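Local coordinates for peptidase S9 prolyl oligopeptidase catalytic domain-containing protein (Pyrococcus horikoshii, PDB 4HXF) that probably acts as a serine peptidase of the acylaminoacyl peptidase type, pairing an alpha/beta-hydrolase domain with a beta-propeller and assembling into a self-compartmentalizing hexamer, at residues S487-S492 against L540-E545; S501-W506 against D546-L551. One frame throughout, in Å; residues are numbered along the deposited sequence.

Both contacts lie in the alpha/beta-hydrolase part of the chain, with centres about 12 Å apart. Their segments alternate along the sequence: 487-492, 501-506, 540-545, then 546-551. Contact 1 joins neighbouring parallel strands, 484-488 and 538-543, of the central sheet. Contact 2 joins the turn between helices 494-500 and 504-511 to the loop that leaves strand 538-543 for helix 552-563. Segment 546-551 directly continues 540-545, and Asn489 of contact 1 is probably hydrogen-bonded to Asp546 of contact 2. Asp546 fits the acid of a Ser-His-Asp triad with Ser466 and His578. The contacts thus link the ends of two inner strands of the sheet to the loops that line the inhibitor pocket.

Contact 1 of 2, residues S487-S492 against L540-E545; sequences SENGIS and LIHSLE
Ser487 and Glu488 pair in parallel with Leu540 and Ile541, and two backbone hydrogen bonds join the strands. Ile541 N gives its hydrogen to Ser487 O (2.9 Å), and Asn489 N gives its own to Ile541 O (2.8 Å), nearly in line with that carbonyl. Glu488 and Ile541 lie side by side on one face of the sheet, pointing the same way. Ile541 CD1 rests 3.8 Å from Glu488 CD. On the other face Ser487 OG touches Leu540 CD2 at 3.5 Å. Asn489 crosses to the second segment at the strand end. Its ND2 donates to Ser543 OG at 3.0 Å, and that oxygen lies close to the amide plane. The same ND2 sits 4.0 Å above the His542 ring plane, over its centre. The Asn489 CG is turned beside its own backbone N (chi1 -64°), which carries the amide across to Ser543.

Strands 484-488 and 538-543 are neighbours in the mixed central sheet of the alpha/beta-hydrolase fold, and the loops at their ends lead to the active site. Further out, Asn489 ND2 also bonds to Asp546, and Asn489 OD1 accepts from His580, so both ends of the amide are held. Ser543 OG is hydrogen-bonded in turn to Gly576 O. His542 ND1 is hydrogen-bonded to Ser554 OG, and NE2 probably to Cys549 O, though that approach is unusually short. Glu488 OE1 forms a salt bridge with Arg592, while Ser487 OG is hydrogen-bonded to Asn473.

Contact 2 of 2, residues S501-W506 against D546-L551; sequences SDIGLW and DYRCPL. With Y3A (N-[(benzyloxy)carbonyl]glycyl-N-[(2S,3R)-4-chloro-3-hydroxy-1-phenylbutan-2-yl]glycinamide), chain B.
Asp502 N donates to Tyr547 O (2.9 Å) where the turn after helix 494-500 passes the loop, and Ser501 and Arg548 have the nearest CA atoms. Asp502 and Arg548 form a side-on, two-bond salt bridge. Arg548 NE donates to the syn lone pair of Asp502 OD1 at 2.8 Å, almost straight at 170°. Arg548 NH1 reaches Asp502 OD2 at 3.0 Å. The two flat groups are nearly coplanar, and OD2 also accepts from Asp142 N. Ile503 CG2 lies over one guanidinium face, while Ile503 CD1 packs on Arg548 CD (3.4 Å). The arginine chain starts with CG anti to the backbone N (chi1 -178°), then bends at its next two torsions, bringing NH2 to Y3A O3 at 2.8 Å. An alanine here is likely to leave Asp502 without its charged mate in this contact and to cost the inhibitor carbonyl a hydrogen bond. Cys549 SG touches the phenyl carbon CD1 of Y3A at 3.8 Å. In the loop, Cys549 N bonds to Asp546 OD1 (2.8 Å), an Asx motif. Asp546 OD2 accepts from His578 ND1, consistent with the acid of a Ser-His-Asp triad, and Arg548 and Cys549 line the adjoining inhibitor pocket, which probably receives substrate in this prolyl oligopeptidase-family hydrolase.

Contact 1 of 2, residues S487-S492 against L540-E545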
loop_
_atom_site.group_PDB
_atom_site.type_symbol
_atom_site.label_atom_id
_atom_site.label_comp_id
_atom_site.label_asym_id
_atom_site.label_seq_id
_atom_site.Cartn_x
_atom_site.Cartn_y
_atom_site.Cartn_z
ATOM N N SER A 487 28.721 23.489 24.908
ATOM C CA SER A 487 29.024 22.230 25.632
ATOM C C SER A 487 28.136 21.129 25.095
ATOM O O SER A 487 26.914 21.261 25.095
ATOM C CB SER A 487 28.707 22.452 27.101
ATOM O OG SER A 487 28.614 21.235 27.854
ATOM N N GLU A 488 28.715 20.021 24.693
ATOM C CA GLU A 488 27.939 18.947 24.011
ATOM C C GLU A 488 28.142 17.627 24.717
ATOM O O GLU A 488 29.241 17.227 25.074
ATOM C CB GLU A 488 28.371 18.785 22.577
ATOM C CG GLU A 488 28.616 20.057 21.842
ATOM C CD GLU A 488 28.724 19.840 20.359
ATOM O OE1 GLU A 488 27.956 18.958 19.867
ATOM O OE2 GLU A 488 29.631 20.489 19.719
ATOM N N ASN A 489 27.019 16.958 25.009
ATOM C CA ASN A 489 27.035 15.595 25.473
ATOM C C ASN A 489 28.046 15.434 26.632
ATOM O O ASN A 489 28.839 14.494 26.679
ATOM C CB ASN A 489 27.312 14.609 24.339
ATOM C CG ASN A 489 26.230 14.608 23.302
ATOM O OD1 ASN A 489 26.170 15.566 22.455
ATOM N ND2 ASN A 489 25.357 13.587 23.341
ATOM N N GLY A 490 27.968 16.400 27.559
ATOM C CA GLY A 490 28.967 16.626 28.604
ATOM C C GLY A 490 28.689 15.988 29.948
ATOM O O GLY A 490 27.893 15.138 30.054
ATOM N N ILE A 491 29.410 16.417 30.936
ATOM C CA ILE A 491 29.127 16.173 32.332
ATOM C C ILE A 491 29.029 17.467 33.091
ATOM O O ILE A 491 29.877 18.319 32.987
ATOM C CB ILE A 491 30.251 15.277 32.962
ATOM C CG1 ILE A 491 30.427 13.967 32.229
ATOM C CG2 ILE A 491 29.935 15.044 34.467
ATOM C CD1 ILE A 491 31.666 13.986 31.272
ATOM N N SER A 492 27.934 17.583 33.833
ATOM C CA SER A 492 27.699 18.596 34.853
ATOM C C SER A 492 27.724 18.047 36.298
ATOM O O SER A 492 27.996 18.865 37.182
ATOM C CB SER A 492 26.433 19.467 34.671
ATOM O OG SER A 492 25.246 18.720 34.761
ATOM N N LEU A 540 23.957 24.386 25.153
ATOM C CA LEU A 540 24.069 22.959 25.489
ATOM C C LEU A 540 23.471 22.138 24.364
ATOM O O LEU A 540 22.378 22.445 23.822
ATOM C CB LEU A 540 23.351 22.638 26.833
ATOM C CG LEU A 540 24.094 23.157 28.047
ATOM C CD1 LEU A 540 23.075 23.390 29.228
ATOM C CD2 LEU A 540 25.274 22.181 28.419
ATOM N N ILE A 541 24.239 21.118 23.888
ATOM C CA ILE A 541 23.754 20.210 22.865
ATOM C C ILE A 541 23.767 18.848 23.478
ATOM O O ILE A 541 24.791 18.435 24.083
ATOM C CB ILE A 541 24.687 20.245 21.625
ATOM C CG1 ILE A 541 24.618 21.591 20.941
ATOM C CG2 ILE A 541 24.241 19.136 20.633
ATOM C CD1 ILE A 541 25.555 21.900 19.776
ATOM N N HIS A 542 22.694 18.086 23.265
ATOM C CA HIS A 542 22.609 16.720 23.745
ATOM C C HIS A 542 21.811 15.894 22.770
ATOM O O HIS A 542 21.259 16.406 21.816
ATOM C CB HIS A 542 21.977 16.629 25.116
ATOM C CG HIS A 542 22.617 15.554 25.973
ATOM N ND1 HIS A 542 23.684 15.832 26.831
ATOM C CD2 HIS A 542 22.385 14.162 26.049
ATOM C CE1 HIS A 542 24.043 14.676 27.427
ATOM N NE2 HIS A 542 23.338 13.662 26.920
ATOM N N SER A 543 21.945 14.554 22.855
ATOM C CA SER A 543 21.177 13.679 22.025
ATOM C C SER A 543 20.548 12.612 22.846
ATOM O O SER A 543 21.096 12.178 23.870
ATOM C CB SER A 543 22.098 13.042 20.997
ATOM O OG SER A 543 23.196 12.397 21.585
ATOM N N LEU A 544 19.394 12.163 22.428
ATOM C CA LEU A 544 18.537 11.277 23.304
ATOM C C LEU A 544 18.980 9.850 23.437
ATOM O O LEU A 544 18.474 9.121 24.278
ATOM C CB LEU A 544 17.079 11.280 22.909
ATOM C CG LEU A 544 16.345 12.593 23.262
ATOM C CD1 LEU A 544 14.837 12.524 22.819
ATOM C CD2 LEU A 544 16.434 12.907 24.763
ATOM N N GLU A 545 19.938 9.414 22.605
ATOM C CA GLU A 545 20.394 8.025 22.689
ATOM C C GLU A 545 21.812 7.968 23.234
ATOM O O GLU A 545 22.509 6.940 23.086
ATOM C CB GLU A 545 20.222 7.295 21.332
ATOM C CG GLU A 545 18.799 7.272 20.831
ATOM C CD GLU A 545 18.712 6.736 19.390
ATOM O OE1 GLU A 545 19.251 7.310 18.435
ATOM O OE2 GLU A 545 18.136 5.661 19.275
#

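Contact 2 of 2, residues S501-W506 against D546-L551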
loop_
_atom_site.group_PDB
_atom_site.type_symbol
_atom_site.label_atom_id
_atom_site.label_comp_id
_atom_site.label_asym_id
_atom_site.label_seq_id
_atom_site.Cartn_x
_atom_site.Cartn_y
_atom_site.Cartn_z
ATOM N N SER A 501 25.008 6.419 33.927
ATOM C CA SER A 501 25.621 6.135 32.641
ATOM C C SER A 501 25.983 4.692 32.445
ATOM O O SER A 501 26.031 3.904 33.356
ATOM C CB SER A 501 26.829 6.969 32.396
ATOM O OG SER A 501 27.919 6.533 33.193
ATOM N N ASP A 502 26.213 4.352 31.198
ATOM C CA ASP A 502 26.554 2.981 30.881
ATOM C C ASP A 502 27.789 2.443 31.585
ATOM O O ASP A 502 27.808 1.259 31.974
ATOM C CB ASP A 502 26.601 2.796 29.380
ATOM C CG ASP A 502 27.638 3.649 28.654
ATOM O OD1 ASP A 502 28.320 4.461 29.209
ATOM O OD2 ASP A 502 27.680 3.449 27.442
ATOM N N ILE A 503 28.846 3.264 31.625
ATOM C CA ILE A 503 30.120 2.830 32.192
ATOM C C ILE A 503 30.401 3.376 33.573
ATOM O O ILE A 503 31.451 3.112 34.175
ATOM C CB ILE A 503 31.250 3.199 31.222
ATOM C CG1 ILE A 503 31.495 4.676 31.125
ATOM C CG2 ILE A 503 31.081 2.462 29.867
ATOM C CD1 ILE A 503 32.762 5.127 30.338
ATOM N N GLY A 504 29.470 4.139 34.135
ATOM C CA GLY A 504 29.785 4.828 35.328
ATOM C C GLY A 504 30.119 4.054 36.532
ATOM O O GLY A 504 30.911 4.509 37.333
ATOM N N LEU A 505 29.542 2.859 36.691
ATOM C CA LEU A 505 29.699 2.123 37.948
ATOM C C LEU A 505 31.199 1.818 38.193
ATOM O O LEU A 505 31.607 1.796 39.378
ATOM C CB LEU A 505 28.873 0.839 38.004
ATOM C CG LEU A 505 27.375 0.934 38.187
ATOM C CD1 LEU A 505 26.788 -0.494 38.161
ATOM C CD2 LEU A 505 27.085 1.770 39.456
ATOM N N TRP A 506 31.943 1.596 37.107
ATOM C CA TRP A 506 33.377 1.334 37.259
ATOM C C TRP A 506 34.207 2.483 36.811
ATOM O O TRP A 506 35.175 2.796 37.506
ATOM C CB TRP A 506 33.691 0.020 36.527
ATOM C CG TRP A 506 33.205 -0.021 35.131
ATOM C CD1 TRP A 506 31.996 -0.477 34.670
ATOM C CD2 TRP A 506 33.935 0.379 33.995
ATOM N NE1 TRP A 506 31.936 -0.339 33.302
ATOM C CE2 TRP A 506 33.043 0.134 32.841
ATOM C CE3 TRP A 506 35.233 0.913 33.780
ATOM C CZ2 TRP A 506 33.417 0.427 31.602
ATOM C CZ3 TRP A 506 35.585 1.210 32.489
ATOM C CH2 TRP A 506 34.686 0.988 31.432
ATOM N N ASP A 546 22.295 9.083 23.791
ATOM C CA ASP A 546 23.617 9.104 24.423
ATOM C C ASP A 546 23.526 8.482 25.843
ATOM O O ASP A 546 22.900 9.061 26.762
ATOM C CB ASP A 546 24.197 10.507 24.560
ATOM C CG ASP A 546 25.615 10.481 25.127
ATOM O OD1 ASP A 546 26.076 9.444 25.666
ATOM O OD2 ASP A 546 26.359 11.474 24.903
ATOM N N TYR A 547 23.975 7.239 25.965
ATOM C CA TYR A 547 23.985 6.570 27.281
ATOM C C TYR A 547 25.319 6.659 28.003
ATOM O O TYR A 547 25.451 6.213 29.166
ATOM C CB TYR A 547 23.498 5.146 27.174
ATOM C CG TYR A 547 22.139 5.073 26.429
ATOM C CD1 TYR A 547 21.949 4.159 25.409
ATOM C CD2 TYR A 547 21.135 5.959 26.720
ATOM C CE1 TYR A 547 20.757 4.144 24.721
ATOM C CE2 TYR A 547 19.916 5.935 25.995
ATOM C CZ TYR A 547 19.764 5.003 25.004
ATOM O OH TYR A 547 18.584 4.959 24.228
ATOM N N ARG A 548 26.321 7.175 27.317
ATOM C CA ARG A 548 27.621 7.444 27.898
ATOM C C ARG A 548 27.631 8.645 28.821
ATOM O O ARG A 548 28.159 8.580 29.898
ATOM C CB ARG A 548 28.645 7.663 26.781
ATOM C CG ARG A 548 30.095 7.915 27.204
ATOM C CD ARG A 548 30.740 6.835 28.135
ATOM N NE ARG A 548 30.372 5.524 27.690
ATOM C CZ ARG A 548 30.899 4.907 26.641
ATOM N NH1 ARG A 548 30.357 3.767 26.179
ATOM N NH2 ARG A 548 32.007 5.424 26.084
ATOM N N CYS A 549 26.939 9.700 28.350
ATOM C CA CYS A 549 26.633 10.891 29.113
ATOM C C CYS A 549 25.131 11.108 28.909
ATOM O O CYS A 549 24.699 11.784 27.943
ATOM C CB CYS A 549 27.405 12.113 28.686
ATOM S SG CYS A 549 29.220 11.917 28.892
ATOM N N PRO A 550 24.357 10.581 29.838
ATOM C CA PRO A 550 22.924 10.724 29.645
ATOM C C PRO A 550 22.429 12.157 29.744
ATOM O O PRO A 550 23.116 13.074 30.131
ATOM C CB PRO A 550 22.311 9.836 30.742
ATOM C CG PRO A 550 23.397 8.841 31.097
ATOM C CD PRO A 550 24.669 9.606 30.937
ATOM N N LEU A 551 21.181 12.289 29.270
ATOM C CA LEU A 551 20.494 13.624 29.126
ATOM C C LEU A 551 20.579 14.533 30.322
ATOM O O LEU A 551 20.684 15.745 30.164
ATOM C CB LEU A 551 19.084 13.389 28.679
ATOM C CG LEU A 551 18.298 14.735 28.411
ATOM C CD1 LEU A 551 18.884 15.602 27.271
ATOM C CD2 LEU A 551 16.780 14.359 28.157
HETATM N N3 Y3A B . 35.824 6.392 26.589
HETATM C CA3 Y3A B . 35.677 7.349 27.702
HETATM C C3 Y3A B . 34.360 8.081 27.427
HETATM O O3 Y3A B . 33.437 7.714 26.728
HETATM C C4 Y3A B . 33.419 11.170 26.357
HETATM O O4 Y3A B . 34.616 11.843 26.502
HETATM C CA4 Y3A B . 33.175 10.371 27.626
HETATM N N4 Y3A B . 34.412 9.575 27.845
HETATM C CB4 Y3A B . 33.135 11.194 28.948
HETATM C CG4 Y3A B . 32.913 10.362 30.168
HETATM C CD1 Y3A B . 31.755 9.615 30.431
HETATM C CD2 Y3A B . 33.879 10.367 31.165
HETATM C CE1 Y3A B . 31.574 8.876 31.586
HETATM C CE2 Y3A B . 33.718 9.626 32.327
HETATM C CZ4 Y3A B . 32.601 8.875 32.519
HETATM C C15 Y3A B . 33.019 10.455 25.013
#